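Cupin domain protein (Microcystis aeruginosa DIANCHI905, PDB 5ZBF) is a bicupin isomerase that binds iron(II) and 4-hydroxyphenylpyruvic acid and probably acts in making the Choi moiety of aeruginosins. Local coordinates at residues A[68-73]-A[112-117]; A[121-126]-A[138-143]; A[160-165]-A[202-207]. All coordinates share one frame; numbering follows the deposited sequence.

Contact 1. Residues A[68-73]-A[112-117]; sequences PLRALQ and VLTLSN
The carbonyl oxygen of Gln73 and the backbone of strand 112-119 illustrate how a loop leaving one strand can be pinned to another by very few bonds. Leu115 N donates to Gln73 O at 3.0 Å, and the N-H...O angle of 171° makes the bond nearly straight. Thr114 CA adds a weaker C-H...O approach to the same oxygen. Beside it the isobutyl group of Leu115 leans in: with CG set beside its backbone N (chi1 -63°), CD1 comes within 3.6 Å of Leu72 O. A water ties the polar flank, within hydrogen-bonding reach of Gln73 OE1 (3.1 Å) and Leu115 O (3.0 Å), though it has more acceptors around it than protons to give.

Further back toward strand 65-70 the two segments meet through side chains alone. Leu69 lays CD2 against both methyls of Val112, 4.0 Å from CG2 and 4.1 Å from CG1, a spread contact with both branches. On the exposed side Arg70 folds at chi3 (-59°), which brings its guanidinium beside the side chains of Gln73 and Thr114. There NH2 lies obliquely 3.8 Å from Thr114 CG2, while Gln73 OE1 sits above one guanidinium face, displaced toward its rim. The polar ends of both Arg70 and Thr114 are claimed by Asp74, whose OD2 forms a salt bridge with Arg70 NE and whose OD1 bonds to Thr114 OG1. This one carboxylate, first residue of strand 74-78, probably positions both side chains and helps hold the guanidinium in its folded pose. The arrangement belongs to the antiparallel jelly-roll of the cupin superfamily, here at a turn between strands 65-70 and 74-78 that is anchored on strand 112-119, which pairs with strand 74-78.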
loop_
_atom_site.group_PDB
_atom_site.type_symbol
_atom_site.label_atom_id
_atom_site.label_comp_id
_atom_site.label_asym_id
_atom_site.label_seq_id
_atom_site.Cartn_x
_atom_site.Cartn_y
_atom_site.Cartn_z
ATOM N N PRO A 68 12.318 5.463 12.791
ATOM C CA PRO A 68 11.026 4.930 13.217
ATOM C C PRO A 68 9.930 5.148 12.166
ATOM O O PRO A 68 9.951 6.140 11.438
ATOM C CB PRO A 68 10.733 5.688 14.517
ATOM C CG PRO A 68 11.563 6.926 14.457
ATOM C CD PRO A 68 12.741 6.638 13.575
ATOM N N LEU A 69 9.002 4.200 12.089
ATOM C CA LEU A 69 7.887 4.240 11.148
ATOM C C LEU A 69 6.592 4.162 11.941
ATOM O O LEU A 69 6.360 3.188 12.658
ATOM C CB LEU A 69 7.959 3.081 10.157
ATOM C CG LEU A 69 9.198 2.989 9.268
ATOM C CD1 LEU A 69 9.235 1.685 8.490
ATOM C CD2 LEU A 69 9.242 4.162 8.307
ATOM N N ARG A 70 5.755 5.188 11.803
ATOM C CA ARG A 70 4.491 5.271 12.540
ATOM C C ARG A 70 3.327 4.772 11.702
ATOM O O ARG A 70 3.271 5.006 10.494
ATOM C CB ARG A 70 4.214 6.714 12.950
ATOM C CG ARG A 70 5.221 7.287 13.944
ATOM C CD ARG A 70 5.127 8.790 14.044
ATOM N NE ARG A 70 5.360 9.392 12.736
ATOM C CZ ARG A 70 5.145 10.670 12.446
ATOM N NH1 ARG A 70 4.710 11.505 13.375
ATOM N NH2 ARG A 70 5.373 11.109 11.214
ATOM N N ALA A 71 2.383 4.116 12.372
ATOM C CA ALA A 71 1.195 3.557 11.721
ATOM C C ALA A 71 0.406 4.640 10.970
ATOM O O ALA A 71 0.148 5.711 11.511
ATOM C CB ALA A 71 0.301 2.901 12.754
ATOM N N LEU A 72 0.057 4.337 9.722
ATOM C CA LEU A 72 -0.785 5.182 8.871
ATOM C C LEU A 72 -0.208 6.582 8.619
ATOM O O LEU A 72 -0.953 7.502 8.261
ATOM C CB LEU A 72 -2.206 5.261 9.442
ATOM C CG LEU A 72 -2.863 3.903 9.708
ATOM C CD1 LEU A 72 -4.232 4.127 10.323
ATOM C CD2 LEU A 72 -2.976 3.078 8.435
ATOM N N GLN A 73 1.110 6.733 8.774
ATOM C CA GLN A 73 1.785 8.028 8.587
ATOM C C GLN A 73 3.014 7.961 7.675
ATOM O O GLN A 73 3.117 8.716 6.702
ATOM C CB GLN A 73 2.205 8.626 9.927
ATOM C CG GLN A 73 1.054 8.959 10.867
ATOM C CD GLN A 73 1.449 9.962 11.938
ATOM O OE1 GLN A 73 1.575 11.164 11.671
ATOM N NE2 GLN A 73 1.639 9.483 13.150
ATOM N N VAL A 112 12.448 7.851 4.059
ATOM C CA VAL A 112 11.136 7.877 4.717
ATOM C C VAL A 112 10.365 9.105 4.239
ATOM O O VAL A 112 10.896 10.206 4.237
ATOM C CB VAL A 112 11.232 7.875 6.259
ATOM C CG1 VAL A 112 9.846 7.944 6.899
ATOM C CG2 VAL A 112 11.941 6.624 6.741
ATOM N N LEU A 113 9.129 8.874 3.802
ATOM C CA LEU A 113 8.200 9.940 3.429
ATOM C C LEU A 113 7.039 9.929 4.406
ATOM O O LEU A 113 6.783 8.924 5.059
ATOM C CB LEU A 113 7.678 9.734 2.010
ATOM C CG LEU A 113 8.715 9.781 0.885
ATOM C CD1 LEU A 113 8.060 9.338 -0.419
ATOM C CD2 LEU A 113 9.329 11.164 0.781
ATOM N N THR A 114 6.342 11.054 4.516
ATOM C CA THR A 114 5.233 11.152 5.451
ATOM C C THR A 114 4.031 11.753 4.744
ATOM O O THR A 114 4.157 12.706 3.991
ATOM C CB THR A 114 5.612 11.956 6.710
ATOM O OG1 THR A 114 6.698 11.300 7.381
ATOM C CG2 THR A 114 4.429 12.054 7.669
ATOM N N LEU A 115 2.872 11.159 4.980
ATOM C CA LEU A 115 1.616 11.635 4.408
ATOM C C LEU A 115 1.298 13.008 4.972
ATOM O O LEU A 115 1.528 13.264 6.151
ATOM C CB LEU A 115 0.468 10.678 4.753
ATOM C CG LEU A 115 0.519 9.237 4.238
ATOM C CD1 LEU A 115 -0.641 8.444 4.836
ATOM C CD2 LEU A 115 0.468 9.209 2.720
ATOM N N SER A 116 0.777 13.887 4.119
ATOM C CA SER A 116 0.360 15.219 4.541
ATOM C C SER A 116 -0.992 15.540 3.918
ATOM O O SER A 116 -1.389 14.944 2.914
ATOM C CB SER A 116 1.411 16.268 4.155
ATOM O OG SER A 116 1.648 16.271 2.762
ATOM N N ASN A 117 -1.697 16.485 4.526
ATOM C CA ASN A 117 -3.061 16.788 4.114
ATOM C C ASN A 117 -3.112 17.303 2.686
ATOM O O ASN A 117 -2.301 18.152 2.290
ATOM C CB ASN A 117 -3.696 17.814 5.060
ATOM C CG ASN A 117 -3.954 17.251 6.451
ATOM O OD1 ASN A 117 -4.186 16.049 6.627
ATOM N ND2 ASN A 117 -3.916 18.120 7.447
HETATM O O HOH W 1 0.966 11.872 8.723
#

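Contact 2. Residues A[121-126]-A[138-143]; sequences KITHLP and VMMKIP
Leu125 and Met140 join a loop to strand 135-142 of the second cupin domain, and the loop is shaped by an ST turn at Thr123. The first shell is mostly apolar. Leu125 crosses Met140 at about a right angle, its CD1 lying 3.6 Å from Met140 CE, and both leucine methyls meet the ring of Pro143, CD1 lying 4.0 Å from Pro143 CD. Met140 bends at chi3 (-65°), swinging its CE into contact with the hydroxyl oxygen of Thr123, 3.4 Å from OG1.

In the next shell lie the groups that place these side chains. Thr123 OG1 accepts from Leu125 N at 3.1 Å, closing the turn that presents the leucine, and also bonds to Asp120. Tyr146 packs against both Thr123 and Leu125. On the strand's far edge, Met140 is paired through its backbone with Leu203 of strand 201-208.

Where the loop runs into strand 126-131, the backbones are too far apart to bond directly, and two waters fill in. Both donate to Pro126 O; one accepts from Lys141 N at 3.0 Å, while the other gives its second hydrogen to Lys141 O at 2.8 Å.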
loop_
_atom_site.group_PDB
_atom_site.type_symbol
_atom_site.label_atom_id
_atom_site.label_comp_id
_atom_site.label_asym_id
_atom_site.label_seq_id
_atom_site.Cartn_x
_atom_site.Cartn_y
_atom_site.Cartn_z
ATOM N N LYS A 121 -7.958 14.320 -6.269
ATOM C CA LYS A 121 -8.329 14.968 -7.527
ATOM C C LYS A 121 -9.734 14.605 -8.007
ATOM O O LYS A 121 -10.579 15.483 -8.194
ATOM N N ILE A 122 -9.976 13.307 -8.180
ATOM C CA ILE A 122 -11.206 12.815 -8.808
ATOM C C ILE A 122 -12.474 13.094 -7.997
ATOM O O ILE A 122 -13.502 13.467 -8.565
ATOM C CB ILE A 122 -11.124 11.300 -9.075
ATOM N N THR A 123 -12.397 12.908 -6.679
ATOM C CA THR A 123 -13.555 13.070 -5.794
ATOM C C THR A 123 -13.652 14.445 -5.135
ATOM O O THR A 123 -14.719 14.815 -4.653
ATOM C CB THR A 123 -13.522 12.053 -4.638
ATOM O OG1 THR A 123 -12.382 12.311 -3.812
ATOM C CG2 THR A 123 -13.483 10.623 -5.158
ATOM N N HIS A 124 -12.534 15.170 -5.079
ATOM C CA HIS A 124 -12.419 16.424 -4.311
ATOM C C HIS A 124 -12.608 16.239 -2.798
ATOM O O HIS A 124 -12.878 17.210 -2.078
ATOM C CB HIS A 124 -13.369 17.505 -4.848
ATOM C CG HIS A 124 -13.338 17.645 -6.336
ATOM N ND1 HIS A 124 -12.218 18.069 -7.016
ATOM C CD2 HIS A 124 -14.283 17.411 -7.276
ATOM C CE1 HIS A 124 -12.473 18.093 -8.311
ATOM N NE2 HIS A 124 -13.722 17.704 -8.495
ATOM N N LEU A 125 -12.448 15.005 -2.317
ATOM C CA LEU A 125 -12.511 14.721 -0.890
ATOM C C LEU A 125 -11.159 14.990 -0.253
ATOM O O LEU A 125 -10.127 14.825 -0.907
ATOM C CB LEU A 125 -12.873 13.256 -0.638
ATOM C CG LEU A 125 -14.293 12.817 -0.990
ATOM C CD1 LEU A 125 -14.366 11.299 -1.056
ATOM C CD2 LEU A 125 -15.291 13.372 0.015
ATOM N N PRO A 126 -11.155 15.390 1.032
ATOM C CA PRO A 126 -9.905 15.518 1.770
ATOM C C PRO A 126 -9.160 14.180 1.842
ATOM O O PRO A 126 -9.778 13.127 1.961
ATOM C CB PRO A 126 -10.347 15.966 3.170
ATOM C CG PRO A 126 -11.812 15.693 3.248
ATOM C CD PRO A 126 -12.332 15.736 1.851
ATOM N N VAL A 138 -2.151 7.573 -1.419
ATOM C CA VAL A 138 -3.268 8.408 -0.994
ATOM C C VAL A 138 -4.094 7.628 0.015
ATOM O O VAL A 138 -4.491 6.511 -0.259
ATOM C CB VAL A 138 -4.162 8.789 -2.191
ATOM C CG1 VAL A 138 -5.287 9.722 -1.743
ATOM C CG2 VAL A 138 -3.317 9.423 -3.290
ATOM N N MET A 139 -4.334 8.219 1.179
ATOM C CA MET A 139 -5.233 7.654 2.190
ATOM C C MET A 139 -6.380 8.638 2.363
ATOM O O MET A 139 -6.149 9.835 2.508
ATOM C CB MET A 139 -4.509 7.486 3.522
ATOM C CG MET A 139 -5.323 6.769 4.589
ATOM S SD MET A 139 -4.392 6.360 6.083
ATOM C CE MET A 139 -4.023 7.978 6.746
ATOM N N MET A 140 -7.607 8.136 2.364
ATOM C CA MET A 140 -8.766 9.018 2.406
ATOM C C MET A 140 -9.994 8.325 2.947
ATOM O O MET A 140 -10.167 7.124 2.763
ATOM C CB MET A 140 -9.067 9.530 1.005
ATOM C CG MET A 140 -9.505 8.459 0.031
ATOM S SD MET A 140 -9.579 9.103 -1.644
ATOM C CE MET A 140 -10.899 10.295 -1.503
ATOM N N LYS A 141 -10.860 9.108 3.585
ATOM C CA LYS A 141 -12.124 8.590 4.084
ATOM C C LYS A 141 -13.164 8.702 2.988
ATOM O O LYS A 141 -13.347 9.783 2.406
ATOM C CB LYS A 141 -12.577 9.352 5.328
ATOM C CG LYS A 141 -11.850 8.913 6.581
ATOM C CD LYS A 141 -12.571 9.336 7.853
ATOM C CE LYS A 141 -12.264 8.390 9.002
ATOM N NZ LYS A 141 -10.879 8.553 9.515
ATOM N N ILE A 142 -13.816 7.584 2.699
ATOM C CA ILE A 142 -14.961 7.539 1.792
ATOM C C ILE A 142 -16.204 7.615 2.672
ATOM O O ILE A 142 -16.515 6.658 3.369
ATOM C CB ILE A 142 -14.999 6.230 0.966
ATOM C CG1 ILE A 142 -13.657 5.973 0.248
ATOM C CG2 ILE A 142 -16.154 6.265 -0.036
ATOM C CD1 ILE A 142 -13.223 7.068 -0.708
ATOM N N PRO A 143 -16.921 8.756 2.659
ATOM C CA PRO A 143 -18.070 8.864 3.570
ATOM C C PRO A 143 -19.176 7.840 3.309
ATOM O O PRO A 143 -19.330 7.368 2.188
ATOM C CB PRO A 143 -18.594 10.279 3.302
ATOM C CG PRO A 143 -17.437 11.018 2.724
ATOM C CD PRO A 143 -16.695 10.004 1.909
HETATM O O HOH W 2 -9.823 11.733 4.467
HETATM O O HOH W 3 -12.371 12.311 2.902
#

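Contact 3. Residues A[160-165]-A[202-207]; sequences FILNGK and NLIKIL
Phe160 and Ile204 form the dense end of this antiparallel strand pair in the second cupin domain's jelly-roll barrel, which shows how one pairing can be oily at one end and polar at the other. They are a hydrogen-bonded pair: Ile204 N donates to Phe160 O at 2.9 Å, and Phe160 N returns a bond to Ile204 O at 3.0 Å. Their side chains lie side by side, pointing the same way. With CG of Phe160 between its backbone N and carbonyl carbon (chi1 65°), the ring lies alongside the isoleucine, which covers one face: CB stands 4.2 Å from the ring centroid in a CH-pi contact, and CD1 comes 3.7 Å from CZ. Ile206 CD1 approaches the ring edge more distantly. On the reverse face of the sheet, Ile161 CG2 meets Leu203 CD1.

More polar and partly exposed is the end where strand 156-161 gives out. Leu162 N still bonds to Asn202 O, and its methyls pack on Asn202 CB and Ile204 CD1, but beyond it the pairing passes to a side chain. Asn163 OD1 accepts from the backbone N of Asn202 at 2.9 Å along an almost straight N-H...O line (172°). The amide ND2 of Asn202 also reaches it, at 3.2 Å, from well above the carbonyl plane and bent. A water makes weak bonds to both amides, whose planes are 47° apart. Asn163 ND2 is held by Gln199 and Asp200, Asn202 OD1 by Lys141.

Strand 201-208 lies between strands 156-161 and 135-142, while Leu54 of strand 48-55 packs on Phe160, Leu162 and Ile204, and Phe97 of strand 94-101 meets the Phe160 ring edge-to-face.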
loop_
_atom_site.group_PDB
_atom_site.type_symbol
_atom_site.label_atom_id
_atom_site.label_comp_id
_atom_site.label_asym_id
_atom_site.label_seq_id
_atom_site.Cartn_x
_atom_site.Cartn_y
_atom_site.Cartn_z
ATOM N N PHE A 160 -7.016 -0.715 -1.276
ATOM C CA PHE A 160 -7.646 -1.553 -0.279
ATOM C C PHE A 160 -8.233 -0.683 0.812
ATOM O O PHE A 160 -7.911 0.493 0.908
ATOM C CB PHE A 160 -6.628 -2.564 0.297
ATOM C CG PHE A 160 -5.485 -1.941 1.061
ATOM C CD1 PHE A 160 -5.504 -1.878 2.453
ATOM C CD2 PHE A 160 -4.356 -1.461 0.391
ATOM C CE1 PHE A 160 -4.443 -1.328 3.153
ATOM C CE2 PHE A 160 -3.310 -0.892 1.086
ATOM C CZ PHE A 160 -3.346 -0.831 2.473
ATOM N N ILE A 161 -9.059 -1.281 1.661
ATOM C CA ILE A 161 -9.676 -0.542 2.758
ATOM C C ILE A 161 -9.323 -1.156 4.102
ATOM O O ILE A 161 -8.940 -2.322 4.175
ATOM C CB ILE A 161 -11.208 -0.421 2.592
ATOM C CG1 ILE A 161 -11.910 -1.778 2.764
ATOM C CG2 ILE A 161 -11.524 0.201 1.244
ATOM C CD1 ILE A 161 -13.422 -1.701 2.720
ATOM N N LEU A 162 -9.448 -0.347 5.152
ATOM C CA LEU A 162 -9.051 -0.729 6.507
ATOM C C LEU A 162 -10.208 -1.168 7.386
ATOM O O LEU A 162 -9.988 -1.773 8.429
ATOM C CB LEU A 162 -8.387 0.455 7.193
ATOM C CG LEU A 162 -7.177 1.039 6.484
ATOM C CD1 LEU A 162 -6.594 2.192 7.286
ATOM C CD2 LEU A 162 -6.153 -0.062 6.243
ATOM N N ASN A 163 -11.426 -0.832 6.974
ATOM C CA ASN A 163 -12.616 -1.078 7.781
ATOM C C ASN A 163 -13.842 -1.042 6.882
ATOM O O ASN A 163 -13.800 -0.442 5.812
ATOM C CB ASN A 163 -12.748 -0.008 8.861
ATOM C CG ASN A 163 -13.048 1.367 8.289
ATOM O OD1 ASN A 163 -12.226 1.964 7.586
ATOM N ND2 ASN A 163 -14.244 1.867 8.573
ATOM N N GLY A 164 -14.933 -1.662 7.328
ATOM C CA GLY A 164 -16.178 -1.658 6.574
ATOM C C GLY A 164 -16.143 -2.498 5.311
ATOM O O GLY A 164 -15.323 -3.405 5.175
ATOM N N LYS A 165 -17.042 -2.170 4.387
ATOM C CA LYS A 165 -17.203 -2.893 3.131
ATOM C C LYS A 165 -17.487 -1.908 2.003
ATOM O O LYS A 165 -18.413 -1.102 2.103
ATOM C CB LYS A 165 -18.360 -3.889 3.239
ATOM C CG LYS A 165 -18.472 -4.820 2.042
ATOM N N ASN A 202 -11.997 3.944 5.506
ATOM C CA ASN A 202 -10.638 4.398 5.265
ATOM C C ASN A 202 -10.022 3.590 4.121
ATOM O O ASN A 202 -9.861 2.379 4.234
ATOM C CB ASN A 202 -9.812 4.277 6.548
ATOM C CG ASN A 202 -10.309 5.209 7.645
ATOM O OD1 ASN A 202 -10.179 6.425 7.527
ATOM N ND2 ASN A 202 -10.887 4.649 8.715
ATOM N N LEU A 203 -9.713 4.276 3.023
ATOM C CA LEU A 203 -9.178 3.660 1.812
ATOM C C LEU A 203 -7.751 4.111 1.617
ATOM O O LEU A 203 -7.435 5.276 1.845
ATOM C CB LEU A 203 -10.017 4.047 0.592
ATOM C CG LEU A 203 -9.543 3.466 -0.752
ATOM C CD1 LEU A 203 -10.714 3.066 -1.637
ATOM C CD2 LEU A 203 -8.628 4.444 -1.468
ATOM N N ILE A 204 -6.883 3.171 1.229
ATOM C CA ILE A 204 -5.529 3.496 0.813
ATOM C C ILE A 204 -5.375 3.065 -0.640
ATOM O O ILE A 204 -5.723 1.952 -1.014
ATOM C CB ILE A 204 -4.484 2.779 1.701
ATOM C CG1 ILE A 204 -4.569 3.302 3.140
ATOM C CG2 ILE A 204 -3.067 2.925 1.132
ATOM C CD1 ILE A 204 -3.766 2.475 4.125
ATOM N N LYS A 205 -4.860 3.964 -1.472
ATOM C CA LYS A 205 -4.524 3.590 -2.834
ATOM C C LYS A 205 -3.091 3.980 -3.148
ATOM O O LYS A 205 -2.541 4.904 -2.555
ATOM C CB LYS A 205 -5.514 4.175 -3.841
ATOM C CG LYS A 205 -5.617 5.672 -3.822
ATOM C CD LYS A 205 -6.672 6.137 -4.809
ATOM C CE LYS A 205 -6.808 7.643 -4.740
ATOM N NZ LYS A 205 -7.813 8.164 -5.703
ATOM N N ILE A 206 -2.483 3.201 -4.036
ATOM C CA ILE A 206 -1.134 3.445 -4.513
ATOM C C ILE A 206 -1.191 3.548 -6.026
ATOM O O ILE A 206 -1.665 2.633 -6.705
ATOM C CB ILE A 206 -0.176 2.305 -4.126
ATOM C CG1 ILE A 206 -0.268 1.992 -2.632
ATOM C CG2 ILE A 206 1.258 2.672 -4.512
ATOM C CD1 ILE A 206 -1.148 0.794 -2.299
ATOM N N LEU A 207 -0.738 4.689 -6.536
ATOM C CA LEU A 207 -0.642 4.915 -7.964
ATOM C C LEU A 207 0.784 4.628 -8.385
ATOM O O LEU A 207 1.706 5.124 -7.757
ATOM C CB LEU A 207 -0.993 6.365 -8.291
ATOM C CG LEU A 207 -2.408 6.834 -7.959
ATOM C CD1 LEU A 207 -2.554 8.276 -8.414
ATOM C CD2 LEU A 207 -3.447 5.959 -8.632
HETATM O O HOH W 4 -10.156 2.422 9.977
#

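In the fold
Contact 3 is the core member of the set, a regular strand pairing with an aromatic-aliphatic face, whereas contacts 1 and 2 are only partly buried and tie loops to strands. Their chemistry follows: contact 1 relies on one backbone bond and a charged, hydrated rim, and contact 2 on apolar tips with water bridging the backbones. Contacts 2 and 3 lie on neighbouring strands, 135-142 and 201-208, probably bonded from Val138 O to Lys205 N. Contact 1 touches both others through Leu72, whose O packs against Met139 CE and whose CD2 packs against Leu162 CD1. The side chain of Leu69 in contact 1 is still about 11 Å from the iron, outside the metal site.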